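Local coordinates for lipase (Rhizopus chinensis, PDB 6A0W), which probably hydrolyses the ester bonds of triacylglycerols as a class 3 fungal lipase of the alpha/beta-hydrolase fold, at residues 164-169 with 195-200; 156-161 with 189-194; 181-186 with 219-224. All coordinates share one frame; numbering follows the deposited sequence.

Contact 1. Residues 164-169 with 195-200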
loop_
_atom_site.group_PDB
_atom_site.type_symbol
_atom_site.label_atom_id
_atom_site.label_comp_id
_atom_site.label_asym_id
_atom_site.label_seq_id
_atom_site.Cartn_x
_atom_site.Cartn_y
_atom_site.Cartn_z
ATOM N N TYR A 164 -2.290 -8.961 20.244
ATOM C CA TYR A 164 -2.641 -7.867 19.317
ATOM C C TYR A 164 -2.463 -8.312 17.863
ATOM O O TYR A 164 -1.624 -9.152 17.549
ATOM C CB TYR A 164 -1.798 -6.618 19.575
ATOM C CG TYR A 164 -2.162 -5.775 20.790
ATOM C CD1 TYR A 164 -2.777 -6.318 21.892
ATOM C CD2 TYR A 164 -1.746 -4.441 20.857
ATOM C CE1 TYR A 164 -3.044 -5.538 23.020
ATOM C CE2 TYR A 164 -1.988 -3.665 21.969
ATOM C CZ TYR A 164 -2.584 -4.233 23.077
ATOM O OH TYR A 164 -2.842 -3.412 24.147
ATOM N N LYS A 165 -3.209 -7.717 16.938
ATOM C CA LYS A 165 -2.941 -7.997 15.536
ATOM C C LYS A 165 -1.967 -6.980 14.958
ATOM O O LYS A 165 -1.858 -5.881 15.455
ATOM C CB LYS A 165 -4.229 -7.973 14.741
ATOM C CG LYS A 165 -4.837 -6.607 14.637
ATOM C CD LYS A 165 -6.154 -6.722 13.902
ATOM C CE LYS A 165 -6.922 -5.422 13.994
ATOM N NZ LYS A 165 -8.257 -5.657 13.387
ATOM N N VAL A 166 -1.285 -7.367 13.895
ATOM C CA VAL A 166 -0.373 -6.507 13.195
ATOM C C VAL A 166 -0.963 -6.112 11.840
ATOM O O VAL A 166 -1.333 -6.973 11.018
ATOM C CB VAL A 166 0.966 -7.257 12.988
ATOM C CG1 VAL A 166 1.913 -6.459 12.128
ATOM C CG2 VAL A 166 1.603 -7.572 14.336
ATOM N N ILE A 167 -1.064 -4.796 11.628
ATOM C CA ILE A 167 -1.550 -4.220 10.388
ATOM C C ILE A 167 -0.380 -3.522 9.714
ATOM O O ILE A 167 0.259 -2.660 10.307
ATOM C CB ILE A 167 -2.613 -3.121 10.683
ATOM C CG1 ILE A 167 -3.889 -3.695 11.325
ATOM C CG2 ILE A 167 -2.955 -2.353 9.420
ATOM C CD1 ILE A 167 -4.793 -4.520 10.425
ATOM N N VAL A 168 -0.067 -3.897 8.480
ATOM C CA VAL A 168 0.996 -3.227 7.761
ATOM C C VAL A 168 0.346 -2.377 6.653
ATOM O O VAL A 168 -0.408 -2.916 5.850
ATOM C CB VAL A 168 1.972 -4.222 7.096
ATOM C CG1 VAL A 168 3.181 -3.475 6.582
ATOM C CG2 VAL A 168 2.390 -5.353 8.036
ATOM N N THR A 169 0.602 -1.068 6.637
ATOM C CA THR A 169 -0.101 -0.181 5.702
ATOM C C THR A 169 0.828 0.827 5.026
ATOM O O THR A 169 1.879 1.169 5.556
ATOM C CB THR A 169 -1.325 0.518 6.382
ATOM O OG1 THR A 169 -2.079 1.218 5.388
ATOM C CG2 THR A 169 -0.886 1.517 7.434
ATOM N N LYS A 195 -4.263 -15.274 10.654
ATOM C CA LYS A 195 -5.182 -14.911 11.739
ATOM C C LYS A 195 -4.894 -13.560 12.316
ATOM O O LYS A 195 -5.791 -12.975 12.918
ATOM C CB LYS A 195 -5.151 -15.925 12.876
ATOM C CG LYS A 195 -5.451 -17.368 12.453
ATOM C CD LYS A 195 -4.781 -18.379 13.381
ATOM C CE LYS A 195 -4.038 -19.457 12.601
ATOM N NZ LYS A 195 -4.492 -20.767 13.126
ATOM N N ASN A 196 -3.630 -13.123 12.299
ATOM C CA ASN A 196 -3.282 -11.929 13.068
ATOM C C ASN A 196 -2.377 -10.954 12.332
ATOM O O ASN A 196 -1.920 -9.984 12.933
ATOM C CB ASN A 196 -2.722 -12.266 14.459
ATOM C CG ASN A 196 -1.406 -13.025 14.399
ATOM O OD1 ASN A 196 -1.009 -13.519 13.337
ATOM N ND2 ASN A 196 -0.801 -13.256 15.578
ATOM N N LEU A 197 -2.215 -11.156 11.023
ATOM C CA LEU A 197 -1.436 -10.260 10.201
ATOM C C LEU A 197 -2.213 -9.951 8.927
ATOM O O LEU A 197 -2.699 -10.863 8.259
ATOM C CB LEU A 197 -0.104 -10.906 9.823
ATOM C CG LEU A 197 0.783 -10.203 8.819
ATOM C CD1 LEU A 197 1.238 -8.869 9.403
ATOM C CD2 LEU A 197 1.992 -11.052 8.489
ATOM N N SER A 198 -2.138 -8.694 8.505
ATOM C CA SER A 198 -2.915 -8.203 7.362
ATOM C C SER A 198 -2.133 -7.044 6.740
ATOM O O SER A 198 -1.487 -6.290 7.454
ATOM C CB SER A 198 -4.297 -7.665 7.885
ATOM O OG SER A 198 -5.242 -8.671 7.690
ATOM N N ILE A 199 -2.312 -6.834 5.441
ATOM C CA ILE A 199 -1.625 -5.812 4.694
ATOM C C ILE A 199 -2.688 -4.960 3.981
ATOM O O ILE A 199 -3.563 -5.488 3.287
ATOM C CB ILE A 199 -0.722 -6.412 3.617
ATOM C CG1 ILE A 199 0.292 -7.428 4.226
ATOM C CG2 ILE A 199 0.085 -5.308 2.956
ATOM C CD1 ILE A 199 0.951 -8.335 3.190
ATOM N N TYR A 200 -2.610 -3.652 4.168
ATOM C CA TYR A 200 -3.512 -2.724 3.478
ATOM C C TYR A 200 -2.727 -1.663 2.777
ATOM O O TYR A 200 -1.894 -0.972 3.394
ATOM C CB TYR A 200 -4.446 -2.024 4.476
ATOM C CG TYR A 200 -5.498 -2.942 5.066
ATOM C CD1 TYR A 200 -5.198 -3.733 6.172
ATOM C CD2 TYR A 200 -6.833 -2.897 4.625
ATOM C CE1 TYR A 200 -6.122 -4.620 6.688
ATOM C CE2 TYR A 200 -7.792 -3.723 5.198
ATOM C CZ TYR A 200 -7.442 -4.558 6.243
ATOM O OH TYR A 200 -8.349 -5.371 6.865
HETATM O O HOH W 1 -1.708 -11.712 18.086
#
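Tyr200, Val168 and Asn196 have the largest shares of the surface buried between strands 165-169 and 197-200, which run parallel as neighbours in the central sheet. Val168 is bonded twice to the neighbouring strand through its backbone: its N donates to Ser198 O (3.0 Å) and its O accepts from Tyr200 N (2.9 Å). Its CG2, lying anti to its own carbonyl carbon, reaches back to Leu197 CD1 at 3.9 Å, and the same methyl of Leu197 also meets Val166 CG1 (3.7 Å). On the other face of the sheet Ile167 CD1 approaches the Tyr200 ring obliquely, 4.0 Å from Tyr200 CE1. Asn196 starts the pairing: its O takes a nearly straight bond from Val166 N (2.9 Å, 171° at the hydrogen), and its ND2 donates to a water that in turn donates to Tyr164 O. The side-chain amide is also bound within its own loop, by Ser193 N and Arg191 O. The pair frames the beta-alpha-beta crossover through helix 173-188, which packs on Val168 and Ile199, while helix 38-53 covers Ile167, Thr169 and Tyr200 and strand 102-108 bonds to the far edge of 165-169.

Contact 2. Residues 156-161 with 189-194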
loop_
_atom_site.group_PDB
_atom_site.type_symbol
_atom_site.label_atom_id
_atom_site.label_comp_id
_atom_site.label_asym_id
_atom_site.label_seq_id
_atom_site.Cartn_x
_atom_site.Cartn_y
_atom_site.Cartn_z
ATOM N N ASP A 156 9.351 -7.126 19.328
ATOM C CA ASP A 156 9.344 -6.697 20.721
ATOM C C ASP A 156 7.954 -6.326 21.244
ATOM O O ASP A 156 7.578 -6.614 22.386
ATOM C CB ASP A 156 10.341 -5.525 20.866
ATOM C CG ASP A 156 10.823 -5.374 22.277
ATOM O OD1 ASP A 156 11.589 -6.261 22.752
ATOM O OD2 ASP A 156 10.341 -4.437 22.936
ATOM N N GLN A 157 7.203 -5.600 20.418
ATOM C CA GLN A 157 5.833 -5.239 20.758
ATOM C C GLN A 157 4.894 -6.459 20.818
ATOM O O GLN A 157 4.012 -6.545 21.670
ATOM C CB GLN A 157 5.319 -4.227 19.721
ATOM C CG GLN A 157 5.980 -2.865 19.882
ATOM C CD GLN A 157 5.486 -2.148 21.110
ATOM O OE1 GLN A 157 4.273 -1.934 21.273
ATOM N NE2 GLN A 157 6.426 -1.697 21.956
ATOM N N LEU A 158 5.071 -7.375 19.880
ATOM C CA LEU A 158 4.263 -8.559 19.842
ATOM C C LEU A 158 4.561 -9.457 21.050
ATOM O O LEU A 158 3.618 -9.907 21.729
ATOM C CB LEU A 158 4.537 -9.280 18.534
ATOM C CG LEU A 158 3.621 -10.408 18.076
ATOM C CD1 LEU A 158 2.176 -9.941 17.971
ATOM C CD2 LEU A 158 4.121 -10.895 16.731
ATOM N N THR A 159 5.834 -9.568 21.437
ATOM C CA THR A 159 6.164 -10.205 22.732
ATOM C C THR A 159 5.452 -9.563 23.910
ATOM O O THR A 159 4.829 -10.261 24.739
ATOM C CB THR A 159 7.675 -10.191 23.009
ATOM O OG1 THR A 159 8.362 -10.798 21.908
ATOM C CG2 THR A 159 8.007 -10.952 24.274
ATOM N N ALA A 160 5.420 -8.236 23.932
ATOM C CA ALA A 160 4.773 -7.549 25.032
ATOM C C ALA A 160 3.232 -7.546 24.957
ATOM O O ALA A 160 2.541 -7.342 25.969
ATOM C CB ALA A 160 5.322 -6.138 25.154
ATOM N N TYR A 161 2.703 -7.738 23.753
ATOM C CA TYR A 161 1.252 -7.645 23.514
ATOM C C TYR A 161 0.825 -8.755 22.577
ATOM O O TYR A 161 0.569 -8.502 21.390
ATOM C CB TYR A 161 0.924 -6.281 22.859
ATOM C CG TYR A 161 1.207 -5.112 23.770
ATOM C CD1 TYR A 161 0.321 -4.779 24.796
ATOM C CD2 TYR A 161 2.434 -4.433 23.709
ATOM C CE1 TYR A 161 0.609 -3.749 25.666
ATOM C CE2 TYR A 161 2.730 -3.420 24.593
ATOM C CZ TYR A 161 1.818 -3.082 25.570
ATOM O OH TYR A 161 2.069 -1.997 26.392
ATOM N N GLU A 189 8.624 -14.281 11.341
ATOM C CA GLU A 189 8.040 -14.108 12.661
ATOM C C GLU A 189 6.917 -15.120 12.782
ATOM O O GLU A 189 5.822 -14.948 12.245
ATOM C CB GLU A 189 7.533 -12.679 12.809
ATOM C CG GLU A 189 6.621 -12.419 13.974
ATOM C CD GLU A 189 7.233 -12.830 15.308
ATOM O OE1 GLU A 189 7.874 -11.971 15.954
ATOM O OE2 GLU A 189 6.973 -13.970 15.755
ATOM N N LYS A 190 7.209 -16.211 13.470
ATOM C CA LYS A 190 6.338 -17.378 13.403
ATOM C C LYS A 190 5.087 -17.151 14.242
ATOM O O LYS A 190 4.136 -17.881 14.108
ATOM C CB LYS A 190 7.071 -18.641 13.870
ATOM C CG LYS A 190 7.654 -18.487 15.274
ATOM C CD LYS A 190 7.431 -19.691 16.181
ATOM C CE LYS A 190 7.557 -19.294 17.645
ATOM N NZ LYS A 190 8.987 -19.139 18.030
ATOM N N ARG A 191 5.085 -16.194 15.162
ATOM C CA ARG A 191 3.864 -15.880 15.863
ATOM C C ARG A 191 2.773 -15.210 14.999
ATOM O O ARG A 191 1.641 -15.044 15.455
ATOM C CB ARG A 191 4.187 -15.021 17.060
ATOM C CG ARG A 191 5.091 -15.762 18.058
ATOM C CD ARG A 191 5.570 -14.796 19.125
ATOM N NE ARG A 191 6.447 -13.766 18.565
ATOM C CZ ARG A 191 7.022 -12.802 19.273
ATOM N NH1 ARG A 191 6.755 -12.677 20.569
ATOM N NH2 ARG A 191 7.769 -11.895 18.651
ATOM N N LEU A 192 3.112 -14.831 13.769
ATOM C CA LEU A 192 2.165 -14.156 12.888
ATOM C C LEU A 192 1.718 -15.122 11.822
ATOM O O LEU A 192 2.551 -15.883 11.323
ATOM C CB LEU A 192 2.778 -12.914 12.245
ATOM C CG LEU A 192 2.989 -11.776 13.228
ATOM C CD1 LEU A 192 3.863 -10.707 12.584
ATOM C CD2 LEU A 192 1.710 -11.206 13.814
ATOM N N SER A 193 0.456 -14.976 11.401
ATOM C CA SER A 193 -0.178 -15.823 10.373
ATOM C C SER A 193 -1.377 -15.059 9.799
ATOM O O SER A 193 -1.676 -13.966 10.296
ATOM C CB SER A 193 -0.701 -17.119 11.014
ATOM O OG SER A 193 -1.781 -16.843 11.891
ATOM N N PRO A 194 -2.201 -15.720 8.956
ATOM C CA PRO A 194 -3.384 -15.063 8.417
ATOM C C PRO A 194 -4.394 -14.701 9.463
ATOM O O PRO A 194 -5.110 -13.705 9.271
ATOM C CB PRO A 194 -3.968 -16.092 7.461
ATOM C CG PRO A 194 -2.756 -16.808 6.964
ATOM C CD PRO A 194 -1.881 -16.923 8.176
#
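The Arg191 guanidinium has Leu158 over one face, with Leu158 CG 4.3 Å above the plane and over its centre, while Thr159 and the Glu189 carboxylate meet its edges. The group thus bridges the C-terminal end of helix 137-160 and the loop after helix 173-188, part of the beta-alpha-beta crossover of this alpha/beta-hydrolase fold. Within that loop, residues 189-192 form a type I beta turn. Arg191 grips Glu189 side-on: NE lies 2.9 Å from Glu189 OE2 and NH2 lies 2.7 Å from Glu189 OE1. Both acceptor oxygens lie close to the guanidinium plane, yet the nitrogens meet them on the syn side from well outside the carboxylate plane, so the two flat groups are tilted against each other. Glu189 OE2 takes a second bond on its anti lone pair from the Arg191 backbone N (3.0 Å), tying the acid to the turn as well as to the arginine. These bonds, with Gln155 O accepting from NH2 and Gln155 NE2 donating to Glu189 OE1, fix the rotation of the guanidinium.

Leu158 points its CB at the loop, and CG anti to the backbone N (chi1 -167°) carries CD2 into the angle between Glu189, Arg191 and Leu192. There Leu158 CD2 packs 3.8 Å from Leu192 CG and 3.9 Å from Glu189 CD, giving the ion pair an apolar flank that would probably strengthen it. On the remaining edge, Arg191 NH1 donates in plane to Thr159 OG1 at 2.8 Å, with 166° at the hydrogen.

Contact 3. Residues 181-186 with 219-224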
loop_
_atom_site.group_PDB
_atom_site.type_symbol
_atom_site.label_atom_id
_atom_site.label_comp_id
_atom_site.label_asym_id
_atom_site.label_seq_id
_atom_site.Cartn_x
_atom_site.Cartn_y
_atom_site.Cartn_z
ATOM N N ALA A 181 7.183 -6.054 3.676
ATOM C CA ALA A 181 7.244 -6.254 5.099
ATOM C C ALA A 181 6.320 -7.386 5.517
ATOM O O ALA A 181 6.638 -8.160 6.436
ATOM C CB ALA A 181 6.878 -4.982 5.853
ATOM N N GLY A 182 5.104 -7.380 4.977
ATOM C CA GLY A 182 4.144 -8.401 5.380
ATOM C C GLY A 182 4.654 -9.807 5.039
ATOM O O GLY A 182 4.517 -10.717 5.829
ATOM N N MET A 183 5.212 -9.978 3.848
ATOM C CA MET A 183 5.816 -11.258 3.469
ATOM C C MET A 183 7.037 -11.684 4.343
ATOM O O MET A 183 7.069 -12.817 4.870
ATOM C CB MET A 183 6.188 -11.219 1.993
ATOM C CG MET A 183 5.001 -11.117 1.044
ATOM S SD MET A 183 3.847 -12.480 1.254
ATOM C CE MET A 183 2.669 -11.722 2.360
ATOM N N ASP A 184 7.826 -10.703 4.767
ATOM C CA ASP A 184 8.982 -10.961 5.669
ATOM C C ASP A 184 8.528 -11.349 7.065
ATOM O O ASP A 184 9.011 -12.315 7.678
ATOM C CB ASP A 184 9.872 -9.693 5.714
ATOM C CG ASP A 184 11.327 -9.973 6.177
ATOM O OD1 ASP A 184 11.754 -11.131 6.165
ATOM O OD2 ASP A 184 12.025 -9.034 6.605
ATOM N N LEU A 185 7.580 -10.605 7.605
ATOM C CA LEU A 185 6.969 -10.996 8.853
ATOM C C LEU A 185 6.393 -12.427 8.787
ATOM O O LEU A 185 6.568 -13.235 9.719
ATOM C CB LEU A 185 5.879 -9.993 9.243
ATOM C CG LEU A 185 6.454 -8.633 9.642
ATOM C CD1 LEU A 185 5.412 -7.517 9.587
ATOM C CD2 LEU A 185 7.078 -8.745 11.038
ATOM N N TYR A 186 5.645 -12.726 7.728
ATOM C CA TYR A 186 5.127 -14.083 7.589
ATOM C C TYR A 186 6.298 -15.098 7.596
ATOM O O TYR A 186 6.151 -16.201 8.118
ATOM C CB TYR A 186 4.292 -14.221 6.312
ATOM C CG TYR A 186 3.897 -15.643 5.930
ATOM C CD1 TYR A 186 2.864 -16.318 6.578
ATOM C CD2 TYR A 186 4.498 -16.259 4.854
ATOM C CE1 TYR A 186 2.526 -17.633 6.228
ATOM C CE2 TYR A 186 4.144 -17.544 4.454
ATOM C CZ TYR A 186 3.160 -18.205 5.126
ATOM O OH TYR A 186 2.894 -19.449 4.652
ATOM N N THR A 219 0.328 -17.499 0.698
ATOM C CA THR A 219 0.546 -17.348 2.135
ATOM C C THR A 219 -0.762 -17.233 2.882
ATOM O O THR A 219 -0.787 -17.312 4.137
ATOM C CB THR A 219 1.387 -16.087 2.496
ATOM O OG1 THR A 219 0.678 -14.880 2.157
ATOM C CG2 THR A 219 2.743 -16.078 1.763
ATOM N N GLY A 220 -1.812 -16.806 2.181
ATOM C CA GLY A 220 -3.094 -16.524 2.895
ATOM C C GLY A 220 -3.083 -15.264 3.751
ATOM O O GLY A 220 -4.098 -14.930 4.372
ATOM N N ILE A 221 -1.972 -14.519 3.777
ATOM C CA ILE A 221 -1.995 -13.204 4.446
ATOM C C ILE A 221 -2.895 -12.240 3.642
ATOM O O ILE A 221 -2.613 -11.971 2.470
ATOM C CB ILE A 221 -0.597 -12.549 4.526
ATOM C CG1 ILE A 221 0.364 -13.449 5.324
ATOM C CG2 ILE A 221 -0.680 -11.160 5.208
ATOM C CD1 ILE A 221 -0.037 -13.741 6.757
ATOM N N PRO A 222 -3.944 -11.695 4.268
ATOM C CA PRO A 222 -4.838 -10.797 3.528
ATOM C C PRO A 222 -4.091 -9.553 3.046
ATOM O O PRO A 222 -3.353 -8.942 3.797
ATOM C CB PRO A 222 -5.889 -10.424 4.589
ATOM C CG PRO A 222 -5.914 -11.624 5.491
ATOM C CD PRO A 222 -4.439 -11.904 5.646
ATOM N N PHE A 223 -4.081 -9.357 1.741
ATOM C CA PHE A 223 -3.453 -8.213 1.127
ATOM C C PHE A 223 -4.525 -7.399 0.392
ATOM O O PHE A 223 -5.024 -7.819 -0.643
ATOM C CB PHE A 223 -2.408 -8.732 0.140
ATOM C CG PHE A 223 -1.725 -7.665 -0.683
ATOM C CD1 PHE A 223 -1.485 -6.410 -0.165
ATOM C CD2 PHE A 223 -1.284 -7.939 -1.960
ATOM C CE1 PHE A 223 -0.849 -5.459 -0.921
ATOM C CE2 PHE A 223 -0.756 -6.948 -2.768
ATOM C CZ PHE A 223 -0.451 -5.737 -2.211
ATOM N N HIS A 224 -4.795 -6.196 0.885
ATOM C CA HIS A 224 -5.861 -5.363 0.338
ATOM C C HIS A 224 -5.255 -4.247 -0.491
ATOM O O HIS A 224 -4.375 -3.527 -0.014
ATOM C CB HIS A 224 -6.653 -4.741 1.487
ATOM C CG HIS A 224 -7.287 -5.734 2.388
ATOM N ND1 HIS A 224 -8.592 -6.152 2.222
ATOM C CD2 HIS A 224 -6.836 -6.324 3.522
ATOM C CE1 HIS A 224 -8.887 -7.009 3.182
ATOM N NE2 HIS A 224 -7.852 -7.106 3.999
#
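Residues 181-186 are regular helix, within helix 173-188, with Leu185 N and Tyr186 N bonded back to Ala181 O and Gly182 O; residues 219-224 leave helix 210-218, turn through Gly220 with positive phi (72°), and straighten into strand 223-228. The closest pair of CA atoms is Tyr186 and Ile221, 7.8 Å apart, so side chains make the contact. At the turn Thr219 OG1 accepts from Ile221 N at 3.1 Å, an ST turn, and the same hydroxyl is hydrogen-bonded to Val216 O in the preceding helix.

Thr219 lies over one face of the Tyr186 ring. Its CB sits 3.8 Å from the ring centroid and 15° off the normal, a CH-pi contact displaced toward the rim, and its CG2 comes to 3.4 Å from Tyr186 CE2. The ring is brought there by a chi1 of 170°, which sets Tyr186 CG opposite the backbone N and sends the aromatic outward to the turn. Ile221 approaches the same ring obliquely, its CD1 3.9 Å from Tyr186 CD1. Met183, one helical turn back, bends at chi2 and chi3 so that its thioether end reaches the turn: SD lies 3.8 Å from Thr219 CG2, and CE lies 4.0 Å from Ile221 CB. Thr219 is thereby covered by a methionine and a tyrosine of one helix, while Tyr215 of helix 210-218 packs on both of these residues, and Ile221 also rests on Leu197 and Ile199 of the adjacent strand.

This belongs to the layered alpha/beta-hydrolase fold: helix 173-188, which probably follows the nucleophile elbow, covers the sheet and here meets the turn between helix 210-218 and strand 223-228, the strand beside 197-202.

From the N terminus, helix 137-160 ends at contact 2, strand 165-171 supplies the first side of contact 1, and helix 173-188 that of contact 3. The chain then returns to each in the same order: loop 189-194 closes contact 2, strand 197-202 closes contact 1, and the turn at 219-222 closes contact 3. Every pair of these loops therefore crosses. Contacts 1 and 2 join where Val166 CG2 packs on Leu192 CD2. Contacts 1 and 3 share the sheet, with Ile199 bonded to Pro222 and His224, and contacts 2 and 3 meet where Pro194 touches Thr219 and Gly220. Together they tie two parallel strands to each other and two helices to the connections before strands 197-202 and 223-228.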